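Local coordinates for protein glutathione S-transferase omega-like 2 (Saccharomyces cerevisiae, PDB 5LKB) that uses glutathione to reduce dehydroascorbate, mixed disulfides and glutathionyl-hydroquinones, acting as a homodimeric one-cysteine thiol transferase of the glutathione transferase superfamily, at residues F20-S25 against P29-A34; Y136-I141 against Y145-P150; E244-V249 against P317-W322; H345-H350 against I358-P363. One frame throughout, in Å; residues are numbered along the deposited sequence.

Contact 1 of 4, residues F20-S25 against P29-A34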
# COMPACT_ATOMS: atom_id res chain seq x y z
N PHE A 20 -30.57 16.79 -3.72
CA PHE A 20 -30.87 17.95 -4.56
C PHE A 20 -30.66 17.53 -6.00
O PHE A 20 -29.53 17.29 -6.44
CB PHE A 20 -30.05 19.17 -4.19
CG PHE A 20 -30.26 19.64 -2.79
CD1 PHE A 20 -29.50 19.12 -1.76
CD2 PHE A 20 -31.25 20.57 -2.50
CE1 PHE A 20 -29.69 19.55 -0.46
CE2 PHE A 20 -31.47 20.98 -1.19
CZ PHE A 20 -30.68 20.46 -0.16
N ARG A 21 -31.73 17.49 -6.78
CA ARG A 21 -31.71 16.82 -8.05
C ARG A 21 -32.37 17.63 -9.17
O ARG A 21 -32.70 17.08 -10.22
CB ARG A 21 -32.43 15.47 -7.90
CG ARG A 21 -31.86 14.64 -6.72
CD ARG A 21 -30.37 14.19 -6.86
NE ARG A 21 -30.24 13.22 -7.96
CZ ARG A 21 -30.27 11.89 -7.82
NH1 ARG A 21 -30.43 11.33 -6.63
NH2 ARG A 21 -30.21 11.10 -8.87
N GLU A 22 -32.39 18.94 -8.99
CA GLU A 22 -33.00 19.82 -9.98
C GLU A 22 -32.06 20.14 -11.13
O GLU A 22 -30.88 19.74 -11.15
CB GLU A 22 -33.60 21.06 -9.33
CG GLU A 22 -35.08 20.78 -8.84
CD GLU A 22 -36.12 21.03 -9.91
OE1 GLU A 22 -35.72 21.29 -11.06
OE2 GLU A 22 -37.33 20.92 -9.55
N THR A 23 -32.57 20.84 -12.14
CA THR A 23 -31.82 21.16 -13.33
C THR A 23 -31.95 22.65 -13.62
O THR A 23 -32.63 23.38 -12.89
CB THR A 23 -32.24 20.31 -14.53
OG1 THR A 23 -31.26 20.44 -15.56
CG2 THR A 23 -33.66 20.71 -15.06
N ILE A 24 -31.21 23.08 -14.62
CA ILE A 24 -31.16 24.47 -15.07
C ILE A 24 -31.51 24.46 -16.55
O ILE A 24 -30.94 23.69 -17.32
CB ILE A 24 -29.75 25.08 -14.88
CG1 ILE A 24 -29.34 25.07 -13.42
CG2 ILE A 24 -29.71 26.53 -15.45
CD1 ILE A 24 -27.93 25.52 -13.22
N SER A 25 -32.51 25.28 -16.96
CA SER A 25 -32.84 25.31 -18.39
C SER A 25 -33.63 26.58 -18.68
O SER A 25 -34.11 27.24 -17.76
CB SER A 25 -33.66 24.08 -18.85
OG SER A 25 -34.97 24.07 -18.28
N PRO A 29 -39.09 27.05 -14.59
CA PRO A 29 -39.77 28.17 -13.92
C PRO A 29 -38.88 28.90 -12.97
O PRO A 29 -39.13 30.06 -12.68
CB PRO A 29 -40.95 27.50 -13.18
CG PRO A 29 -40.51 26.12 -12.99
CD PRO A 29 -39.65 25.75 -14.19
N ILE A 30 -37.80 28.29 -12.47
CA ILE A 30 -37.06 28.86 -11.36
C ILE A 30 -35.58 29.05 -11.71
O ILE A 30 -35.01 30.11 -11.48
CB ILE A 30 -37.23 28.02 -10.06
CG1 ILE A 30 -38.70 28.02 -9.59
CG2 ILE A 30 -36.32 28.59 -8.93
CD1 ILE A 30 -39.27 29.44 -9.31
N TYR A 31 -34.96 28.03 -12.33
CA TYR A 31 -33.49 28.01 -12.47
C TYR A 31 -33.18 28.15 -13.95
O TYR A 31 -33.11 27.17 -14.70
CB TYR A 31 -32.87 26.68 -11.97
CG TYR A 31 -33.01 26.39 -10.53
CD1 TYR A 31 -32.65 27.31 -9.59
CD2 TYR A 31 -33.48 25.15 -10.09
CE1 TYR A 31 -32.70 27.03 -8.22
CE2 TYR A 31 -33.57 24.84 -8.72
CZ TYR A 31 -33.18 25.79 -7.77
OH TYR A 31 -33.23 25.53 -6.43
N LYS A 32 -33.11 29.48 -14.44
CA LYS A 32 -32.82 29.67 -15.82
C LYS A 32 -31.33 29.98 -16.03
O LYS A 32 -30.64 30.44 -15.11
CB LYS A 32 -33.65 30.85 -16.37
CG LYS A 32 -35.20 30.56 -16.32
CD LYS A 32 -36.07 31.60 -17.18
CE LYS A 32 -37.54 31.11 -17.31
NZ LYS A 32 -38.08 31.16 -16.00
N PRO A 33 -30.77 29.70 -17.17
CA PRO A 33 -29.33 29.93 -17.32
C PRO A 33 -29.01 31.42 -17.37
O PRO A 33 -29.77 32.26 -17.90
CB PRO A 33 -28.98 29.20 -18.61
CG PRO A 33 -30.28 29.01 -19.31
CD PRO A 33 -31.33 28.99 -18.32
N ALA A 34 -27.86 31.76 -16.80
CA ALA A 34 -27.30 33.10 -16.85
C ALA A 34 -25.83 33.04 -16.45
O ALA A 34 -25.40 32.12 -15.73
CB ALA A 34 -28.00 34.00 -15.85
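The carbonyl oxygen of Y31 takes the amide of S25, with S25 N 3.0 Å from Y31 O and the N-H directed at it at 153°. The same oxygen receives a C-H...O contact from I24 CA at 3.4 Å. In return K32 CA lies 3.4 Å from S25 O, and the P33 ring leans its CD on that oxygen, tying the two loop segments largely through backbone atoms. With CG anti to its carbonyl carbon (chi1 -65°), the Y31 ring runs alongside residues 22-23: CE2 meets E22 CB at 3.8 Å, at the ring edge, while T23 O approaches CD2 obliquely at 3.4 Å. I24 crosses it at about a right angle, CG1 against Y31 CB, and turns CG2 to P33 CD. Outside the pair, Y31 OH bonds T168 and E22 OE1 bonds H28. A leucine in place of Y31 would probably leave E22 CB without its ring edge and T168 without its hydroxyl mate. With one amide bond, two C-H...O contacts and apolar contacts of ordinary length, main chain and Y31 side chain share the holding of this loop turn, which Y31 fastens to edge strand 168-171 of the thioredoxin-like domain.

Contact 2 of 4, residues Y136-I141 against Y145-P150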
# COMPACT_ATOMS: atom_id res chain seq x y z
N TYR A 136 -21.17 34.68 1.28
CA TYR A 136 -21.73 34.88 2.61
C TYR A 136 -20.73 34.77 3.73
O TYR A 136 -21.12 34.91 4.90
CB TYR A 136 -22.86 33.85 2.85
CG TYR A 136 -23.66 33.61 1.60
CD1 TYR A 136 -24.60 34.54 1.16
CD2 TYR A 136 -23.45 32.49 0.82
CE1 TYR A 136 -25.30 34.34 -0.01
CE2 TYR A 136 -24.14 32.27 -0.35
CZ TYR A 136 -25.08 33.21 -0.78
OH TYR A 136 -25.75 32.99 -1.97
N GLY A 137 -19.47 34.42 3.44
CA GLY A 137 -18.50 34.12 4.50
C GLY A 137 -18.77 32.90 5.33
O GLY A 137 -18.35 32.84 6.49
N TYR A 138 -19.53 31.92 4.84
CA TYR A 138 -19.79 30.73 5.64
C TYR A 138 -18.49 29.96 5.90
O TYR A 138 -17.61 29.91 5.03
CB TYR A 138 -20.77 29.82 4.91
CG TYR A 138 -22.19 30.34 4.74
CD1 TYR A 138 -22.81 31.02 5.76
CD2 TYR A 138 -22.92 30.05 3.59
CE1 TYR A 138 -24.14 31.45 5.64
CE2 TYR A 138 -24.25 30.48 3.46
CZ TYR A 138 -24.83 31.17 4.49
OH TYR A 138 -26.14 31.59 4.39
N LYS A 139 -18.37 29.41 7.09
CA LYS A 139 -17.19 28.61 7.40
C LYS A 139 -17.40 27.14 7.11
O LYS A 139 -16.43 26.37 7.11
CB LYS A 139 -16.79 28.85 8.85
CG LYS A 139 -16.76 30.32 9.14
CD LYS A 139 -15.92 30.74 10.33
CE LYS A 139 -16.33 30.08 11.64
NZ LYS A 139 -17.16 30.94 12.53
N ARG A 140 -18.64 26.72 6.87
CA ARG A 140 -18.97 25.31 6.74
C ARG A 140 -19.86 25.11 5.53
O ARG A 140 -20.78 25.91 5.28
CB ARG A 140 -19.65 24.75 7.96
CG ARG A 140 -18.76 24.69 9.19
CD ARG A 140 -17.71 23.60 9.12
NE ARG A 140 -16.85 23.64 10.28
CZ ARG A 140 -16.06 22.63 10.64
NH1 ARG A 140 -16.04 21.52 9.91
NH2 ARG A 140 -15.33 22.70 11.73
N ILE A 141 -19.61 24.07 4.75
CA ILE A 141 -20.53 23.76 3.66
C ILE A 141 -21.95 23.45 4.19
O ILE A 141 -22.94 23.63 3.47
CB ILE A 141 -19.93 22.65 2.76
CG1 ILE A 141 -20.42 22.86 1.33
CG2 ILE A 141 -20.29 21.30 3.24
CD1 ILE A 141 -19.84 21.98 0.28
N TYR A 145 -26.20 24.16 3.02
CA TYR A 145 -27.25 23.15 3.09
C TYR A 145 -28.42 23.64 3.94
O TYR A 145 -29.58 23.55 3.53
CB TYR A 145 -26.67 21.81 3.63
CG TYR A 145 -26.02 20.95 2.57
CD1 TYR A 145 -24.69 21.13 2.19
CD2 TYR A 145 -26.72 19.95 1.97
CE1 TYR A 145 -24.14 20.36 1.20
CE2 TYR A 145 -26.17 19.16 0.98
CZ TYR A 145 -24.86 19.37 0.60
OH TYR A 145 -24.38 18.55 -0.43
N TYR A 146 -28.12 24.19 5.12
CA TYR A 146 -29.20 24.67 6.00
C TYR A 146 -29.88 25.91 5.41
O TYR A 146 -31.10 26.10 5.58
CB TYR A 146 -28.63 24.96 7.40
CG TYR A 146 -28.26 23.73 8.20
CD1 TYR A 146 -29.09 22.60 8.24
CD2 TYR A 146 -27.08 23.68 8.94
CE1 TYR A 146 -28.76 21.47 9.01
CE2 TYR A 146 -26.74 22.53 9.71
CZ TYR A 146 -27.57 21.44 9.71
OH TYR A 146 -27.27 20.33 10.47
N LYS A 147 -29.13 26.78 4.74
CA LYS A 147 -29.75 27.89 4.01
C LYS A 147 -30.77 27.38 3.01
O LYS A 147 -31.92 27.86 2.97
CB LYS A 147 -28.68 28.74 3.33
CG LYS A 147 -29.22 29.96 2.57
CD LYS A 147 -30.01 30.89 3.51
CE LYS A 147 -30.56 32.06 2.73
NZ LYS A 147 -31.32 33.00 3.61
N SER A 148 -30.39 26.42 2.18
CA SER A 148 -31.30 25.87 1.19
C SER A 148 -32.49 25.19 1.85
O SER A 148 -33.65 25.41 1.43
CB SER A 148 -30.53 24.89 0.30
OG SER A 148 -31.13 24.67 -0.97
N ASP A 149 -32.27 24.43 2.90
CA ASP A 149 -33.30 23.58 3.50
C ASP A 149 -32.94 23.47 4.98
O ASP A 149 -32.05 22.71 5.36
CB ASP A 149 -33.38 22.21 2.83
CG ASP A 149 -34.32 21.27 3.54
OD1 ASP A 149 -35.03 21.73 4.45
OD2 ASP A 149 -34.32 20.06 3.21
N PRO A 150 -33.57 24.29 5.82
CA PRO A 150 -33.28 24.22 7.27
C PRO A 150 -33.55 22.87 7.90
O PRO A 150 -33.04 22.60 8.97
CB PRO A 150 -34.19 25.32 7.85
CG PRO A 150 -34.28 26.32 6.71
CD PRO A 150 -34.42 25.44 5.49
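I141 and Y145 make the close side of this contact, four residues apart, with Y145 on helix 141-148. I141 O lies in the plane of the Y145 ring, at its edge, 3.3 Å from CD1, and also accepts a weak backbone bond from Y145 N at 3.3 Å. The ring is brought to this oxygen by a first torsion that sets CG anti to the carbonyl carbon of Y145 (chi1 -84°). I141 CG2 stands 4.5 Å from Y145 CE1, a looser apolar neighbour, and both side chains press on V160 of the sheet. Y145 OH is bonded to T157 O and to N172 ND2, so the hydroxyl of this buried tyrosine has two partners outside the segments.

The other side is looser and nearer solvent. Y138 OH rests on the aliphatic stem of K147, 3.9 Å from CG, the two side chains crossing at about a right angle. K147 starts toward the loop, CG anti to its backbone N (chi1 -178°), then bends at chi2 and carries its amine away. Y136 CB covers one face of the Y138 ring, 3.6 Å above its centre. A valine in place of Y145 would probably strip the aromatic edge from I141 O and leave T157 O and N172 without their hydroxyl partner. I141 packs on V158 and lies near W79, both glutathione-binding. The chemistry thus divides: a carbonyl at the ring edge, a weak amide bond and two hydroxyl bonds hold the helix against the sheet beside these residues, whereas a tyrosine-on-methylene contact merely covers the outer edge.

Contact 3 of 4, residues E244-V249 against P317-W322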
# COMPACT_ATOMS: atom_id res chain seq x y z
N GLU A 244 -11.87 -7.24 -10.55
CA GLU A 244 -12.56 -7.94 -11.63
C GLU A 244 -13.05 -6.95 -12.68
O GLU A 244 -12.94 -7.20 -13.89
CB GLU A 244 -13.73 -8.74 -11.07
CG GLU A 244 -14.65 -9.38 -12.08
CD GLU A 244 -15.85 -10.02 -11.40
OE1 GLU A 244 -15.78 -10.29 -10.18
OE2 GLU A 244 -16.89 -10.20 -12.07
N HIS A 245 -13.49 -5.79 -12.23
CA HIS A 245 -13.98 -4.77 -13.14
C HIS A 245 -12.89 -3.92 -13.74
O HIS A 245 -13.05 -3.45 -14.88
CB HIS A 245 -15.11 -3.99 -12.50
CG HIS A 245 -16.33 -4.82 -12.39
ND1 HIS A 245 -16.53 -5.68 -11.33
CD2 HIS A 245 -17.39 -4.98 -13.24
CE1 HIS A 245 -17.69 -6.31 -11.50
NE2 HIS A 245 -18.24 -5.89 -12.64
N LEU A 246 -11.78 -3.72 -13.05
CA LEU A 246 -10.65 -3.12 -13.74
C LEU A 246 -10.16 -4.03 -14.87
O LEU A 246 -9.74 -3.55 -15.93
CB LEU A 246 -9.49 -2.84 -12.77
CG LEU A 246 -9.64 -1.74 -11.71
CD1 LEU A 246 -8.50 -1.77 -10.70
CD2 LEU A 246 -9.76 -0.39 -12.34
N ASP A 247 -10.20 -5.34 -14.66
CA ASP A 247 -9.88 -6.27 -15.73
C ASP A 247 -10.79 -6.06 -16.93
O ASP A 247 -10.31 -6.09 -18.06
CB ASP A 247 -9.99 -7.71 -15.23
CG ASP A 247 -8.91 -8.06 -14.23
OD1 ASP A 247 -7.88 -7.35 -14.16
OD2 ASP A 247 -9.10 -9.12 -13.59
N LYS A 248 -12.07 -5.78 -16.67
CA LYS A 248 -13.04 -5.52 -17.76
C LYS A 248 -12.67 -4.26 -18.54
O LYS A 248 -12.66 -4.27 -19.79
CB LYS A 248 -14.46 -5.44 -17.22
CG LYS A 248 -14.95 -6.80 -16.75
CD LYS A 248 -16.40 -6.79 -16.31
CE LYS A 248 -16.74 -8.06 -15.52
NZ LYS A 248 -18.25 -8.05 -15.30
N VAL A 249 -12.32 -3.18 -17.82
CA VAL A 249 -11.91 -1.93 -18.46
C VAL A 249 -10.64 -2.14 -19.28
O VAL A 249 -10.51 -1.65 -20.40
CB VAL A 249 -11.73 -0.82 -17.42
CG1 VAL A 249 -11.16 0.47 -18.09
CG2 VAL A 249 -12.98 -0.56 -16.70
N PRO A 317 -1.57 -2.02 -18.00
CA PRO A 317 -0.87 -1.17 -18.98
C PRO A 317 -1.79 -0.31 -19.86
O PRO A 317 -1.43 0.83 -20.15
CB PRO A 317 -0.06 -2.17 -19.83
CG PRO A 317 -0.34 -3.49 -19.29
CD PRO A 317 -1.28 -3.45 -18.15
N PHE A 318 -2.95 -0.82 -20.27
CA PHE A 318 -3.80 -0.01 -21.13
C PHE A 318 -4.52 1.08 -20.34
O PHE A 318 -4.61 2.22 -20.81
CB PHE A 318 -4.70 -0.90 -22.00
CG PHE A 318 -3.90 -1.64 -23.02
CD1 PHE A 318 -3.41 -0.96 -24.14
CD2 PHE A 318 -3.55 -2.97 -22.83
CE1 PHE A 318 -2.62 -1.59 -25.05
CE2 PHE A 318 -2.75 -3.61 -23.77
CZ PHE A 318 -2.29 -2.91 -24.88
N ILE A 319 -5.07 0.77 -19.16
CA ILE A 319 -5.57 1.84 -18.31
C ILE A 319 -4.47 2.86 -18.01
O ILE A 319 -4.72 4.08 -18.00
CB ILE A 319 -6.19 1.28 -17.02
CG1 ILE A 319 -7.40 0.36 -17.27
CG2 ILE A 319 -6.57 2.41 -16.09
CD1 ILE A 319 -7.94 -0.36 -16.04
N HIS A 320 -3.25 2.39 -17.74
CA HIS A 320 -2.17 3.30 -17.42
C HIS A 320 -1.84 4.24 -18.60
O HIS A 320 -1.55 5.43 -18.39
CB HIS A 320 -0.94 2.49 -16.98
CG HIS A 320 0.18 3.31 -16.40
ND1 HIS A 320 1.49 2.99 -16.61
CD2 HIS A 320 0.19 4.41 -15.60
CE1 HIS A 320 2.27 3.83 -15.97
NE2 HIS A 320 1.51 4.72 -15.35
N LEU A 321 -1.85 3.72 -19.83
CA LEU A 321 -1.62 4.58 -20.99
C LEU A 321 -2.76 5.58 -21.16
O LEU A 321 -2.51 6.79 -21.32
CB LEU A 321 -1.49 3.68 -22.19
CG LEU A 321 -1.35 4.42 -23.52
CD1 LEU A 321 -0.09 5.17 -23.58
CD2 LEU A 321 -1.42 3.36 -24.64
N TRP A 322 -4.00 5.11 -21.00
CA TRP A 322 -5.17 5.96 -21.14
C TRP A 322 -5.18 7.09 -20.11
O TRP A 322 -5.49 8.24 -20.44
CB TRP A 322 -6.39 5.04 -21.05
CG TRP A 322 -7.71 5.73 -20.83
CD1 TRP A 322 -8.58 6.20 -21.79
CD2 TRP A 322 -8.32 6.03 -19.57
NE1 TRP A 322 -9.65 6.76 -21.18
CE2 TRP A 322 -9.53 6.67 -19.83
CE3 TRP A 322 -7.93 5.83 -18.24
CZ2 TRP A 322 -10.38 7.10 -18.81
CZ3 TRP A 322 -8.74 6.22 -17.24
CH2 TRP A 322 -9.96 6.88 -17.51
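Apolar contacts carry most of this pairing, and I319 is the side chain that makes them from helix 317-329. Its CG1 branch meets V249 CG1 at 3.8 Å, and its terminal CD1 lies 3.9 Å from the same methyl and 4.1 Å from L246 CD2. Both valine and leucine cross it at about a right angle, so the isoleucine end enters between residues one helical turn apart on helix 232-264. V249 offers the CG1 methyl because that branch stands anti to its backbone N (chi1 175°). I319 sends CG1 across with its own carbonyl carbon anti to it (chi1 -62°), which aims CD1 at the partner helix.

Contact with the backbone is a second, smaller element: I319 CD1 also touches L246 O at 3.7 Å, close against the helix main chain.

Polar bonds link the same two helices beside this packing: E250, on helix 232-264, takes the N-H groups of F318 and I319 at the start of helix 317-329. D247 OD1 bonds the hydroxyl of Y316. Further apolar cover comes from helix 285-304, whose V294 touches I319, F297 touches L246 and L290 touches V249, and from W214 and I219 of helix 205-220 on V249. Such packing of buried aliphatic side chains between helices is typical of the all-helical C-terminal domain of glutathione transferases.

Contact 4 of 4, residues H345-H350 against I358-P363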
# COMPACT_ATOMS: atom_id res chain seq x y z
N HIS A 345 -6.36 14.64 2.03
CA HIS A 345 -7.76 14.43 2.44
C HIS A 345 -7.96 13.04 3.02
O HIS A 345 -8.48 12.86 4.13
CB HIS A 345 -8.73 14.62 1.27
CG HIS A 345 -10.07 14.08 1.59
ND1 HIS A 345 -10.85 14.65 2.57
CD2 HIS A 345 -10.74 12.98 1.16
CE1 HIS A 345 -11.92 13.90 2.76
NE2 HIS A 345 -11.89 12.89 1.91
N TYR A 346 -7.62 12.02 2.22
CA TYR A 346 -7.99 10.68 2.61
C TYR A 346 -7.22 10.26 3.85
O TYR A 346 -7.79 9.73 4.80
CB TYR A 346 -7.72 9.72 1.46
CG TYR A 346 -8.76 9.76 0.31
CD1 TYR A 346 -8.62 10.63 -0.76
CD2 TYR A 346 -9.81 8.86 0.28
CE1 TYR A 346 -9.51 10.61 -1.78
CE2 TYR A 346 -10.74 8.85 -0.73
CZ TYR A 346 -10.59 9.74 -1.76
OH TYR A 346 -11.42 9.75 -2.86
N THR A 347 -5.90 10.47 3.84
CA THR A 347 -5.08 9.94 4.92
C THR A 347 -5.25 10.70 6.23
O THR A 347 -5.05 10.13 7.31
CB THR A 347 -3.61 9.93 4.52
OG1 THR A 347 -3.16 11.26 4.30
CG2 THR A 347 -3.37 9.01 3.32
N ARG A 348 -5.57 11.99 6.17
CA ARG A 348 -5.74 12.79 7.37
C ARG A 348 -7.17 12.82 7.89
O ARG A 348 -7.36 13.14 9.06
CB ARG A 348 -5.32 14.24 7.12
CG ARG A 348 -3.90 14.44 6.60
CD ARG A 348 -2.90 13.96 7.64
NE ARG A 348 -1.54 14.32 7.25
CZ ARG A 348 -0.99 15.52 7.39
NH1 ARG A 348 -1.69 16.52 7.98
NH2 ARG A 348 0.20 15.76 6.89
N SER A 349 -8.16 12.43 7.09
CA SER A 349 -9.54 12.51 7.56
C SER A 349 -10.12 11.19 8.02
O SER A 349 -11.03 11.20 8.84
CB SER A 349 -10.45 13.05 6.45
OG SER A 349 -10.01 14.27 5.90
N HIS A 350 -9.56 10.05 7.62
CA HIS A 350 -10.19 8.76 7.88
C HIS A 350 -9.47 8.09 9.05
O HIS A 350 -8.64 7.20 8.89
CB HIS A 350 -10.17 7.88 6.65
CG HIS A 350 -10.94 8.44 5.54
ND1 HIS A 350 -10.67 8.20 4.23
CD2 HIS A 350 -12.03 9.25 5.57
CE1 HIS A 350 -11.55 8.83 3.48
NE2 HIS A 350 -12.38 9.48 4.27
N ILE A 358 -0.83 9.87 9.28
CA ILE A 358 0.48 9.97 8.66
C ILE A 358 0.30 9.64 7.19
O ILE A 358 -0.09 8.52 6.84
CB ILE A 358 1.49 9.03 9.33
CG1 ILE A 358 1.78 9.53 10.76
CG2 ILE A 358 2.82 9.01 8.56
CD1 ILE A 358 2.55 8.52 11.66
N THR A 359 0.59 10.62 6.33
CA THR A 359 0.37 10.48 4.90
C THR A 359 1.58 9.76 4.27
O THR A 359 2.71 10.27 4.36
CB THR A 359 0.22 11.88 4.26
OG1 THR A 359 -0.82 12.59 4.98
CG2 THR A 359 -0.10 11.79 2.78
N PRO A 360 1.38 8.61 3.62
CA PRO A 360 2.49 7.97 2.94
C PRO A 360 3.08 8.85 1.87
O PRO A 360 2.35 9.54 1.14
CB PRO A 360 1.85 6.71 2.34
CG PRO A 360 0.74 6.40 3.26
CD PRO A 360 0.17 7.80 3.50
N LEU A 361 4.41 8.81 1.73
CA LEU A 361 5.08 9.63 0.72
C LEU A 361 5.00 9.00 -0.65
O LEU A 361 5.11 9.72 -1.66
CB LEU A 361 6.56 9.86 1.08
CG LEU A 361 6.84 10.90 2.12
CD1 LEU A 361 8.30 10.98 2.32
CD2 LEU A 361 6.25 12.29 1.69
N GLY A 362 4.81 7.71 -0.73
CA GLY A 362 4.72 7.05 -1.99
C GLY A 362 3.28 6.80 -2.39
O GLY A 362 2.36 7.09 -1.61
N PRO A 363 3.06 6.22 -3.56
CA PRO A 363 4.11 5.93 -4.56
C PRO A 363 4.70 7.17 -5.17
O PRO A 363 4.05 8.24 -5.24
CB PRO A 363 3.36 5.19 -5.66
CG PRO A 363 1.91 5.72 -5.55
CD PRO A 363 1.71 5.90 -4.07
O HOH W 1 1.72 13.24 7.01
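T347 and T359 meet hydroxyl to hydroxyl, their side chains crossing at about a right angle, with T359 OG1 donating to T347 OG1 at 2.8 Å. T347 OG1 sits between its backbone N and carbonyl carbon (chi1 63°), which faces it to the loop and lets it also bond K343 O one turn back in the helix. R348 comes at the same T359 oxygen from another direction: its NE-H reaches OG1 at 2.9 Å, with an angle of 137°, and the oxygen lies 25° out of the guanidinium plane, near the edge. T359 OG1 is therefore held by two side chains, donating to one and accepting from the other, which fixes its rotation. R348 is bent at chi2 to bring its head round to the loop; NH1 continues to I119 O and N121 OD1.

This is the last turn of helix 339-349, in the C-terminal helical domain, receiving the tail that runs on toward the second subunit, where L361 N bonds Y235 OH of that chain and P360 packs on N308 of that chain. A water spans the two segments, accepting from R348 NH2 at 2.9 Å and from T359 N at 2.9 Å, so the arginine is joined to the loop both directly and through solvent. On the apolar side the T347 CG2 methyl meets the CD corner of the P360 ring at 3.7 Å. The H345 ring stacks on W79, a glutathione-binding residue.

Contacts 3 and 4 are buried, whereas contacts 1 and 2 are partly exposed and pack on the thioredoxin-like sheet. Those two touch, F20 CE1 lying 3.8 Å from Y145 CE2, and both pack on strand 168-171. Each has a single backbone bond across it, weak in contact 2, plus a tyrosine fastened through its hydroxyl. Contact 3, on the opposite side of the chain's centre from both, is almost wholly aliphatic helix packing. Contact 4 joins a helix of the C-terminal domain to a tail at the dimer interface by hydroxyl, guanidinium and water bonds. Its centre lies about 24 Å from that of contact 3, and contacts 2 and 4 both have a residue neighbouring W79.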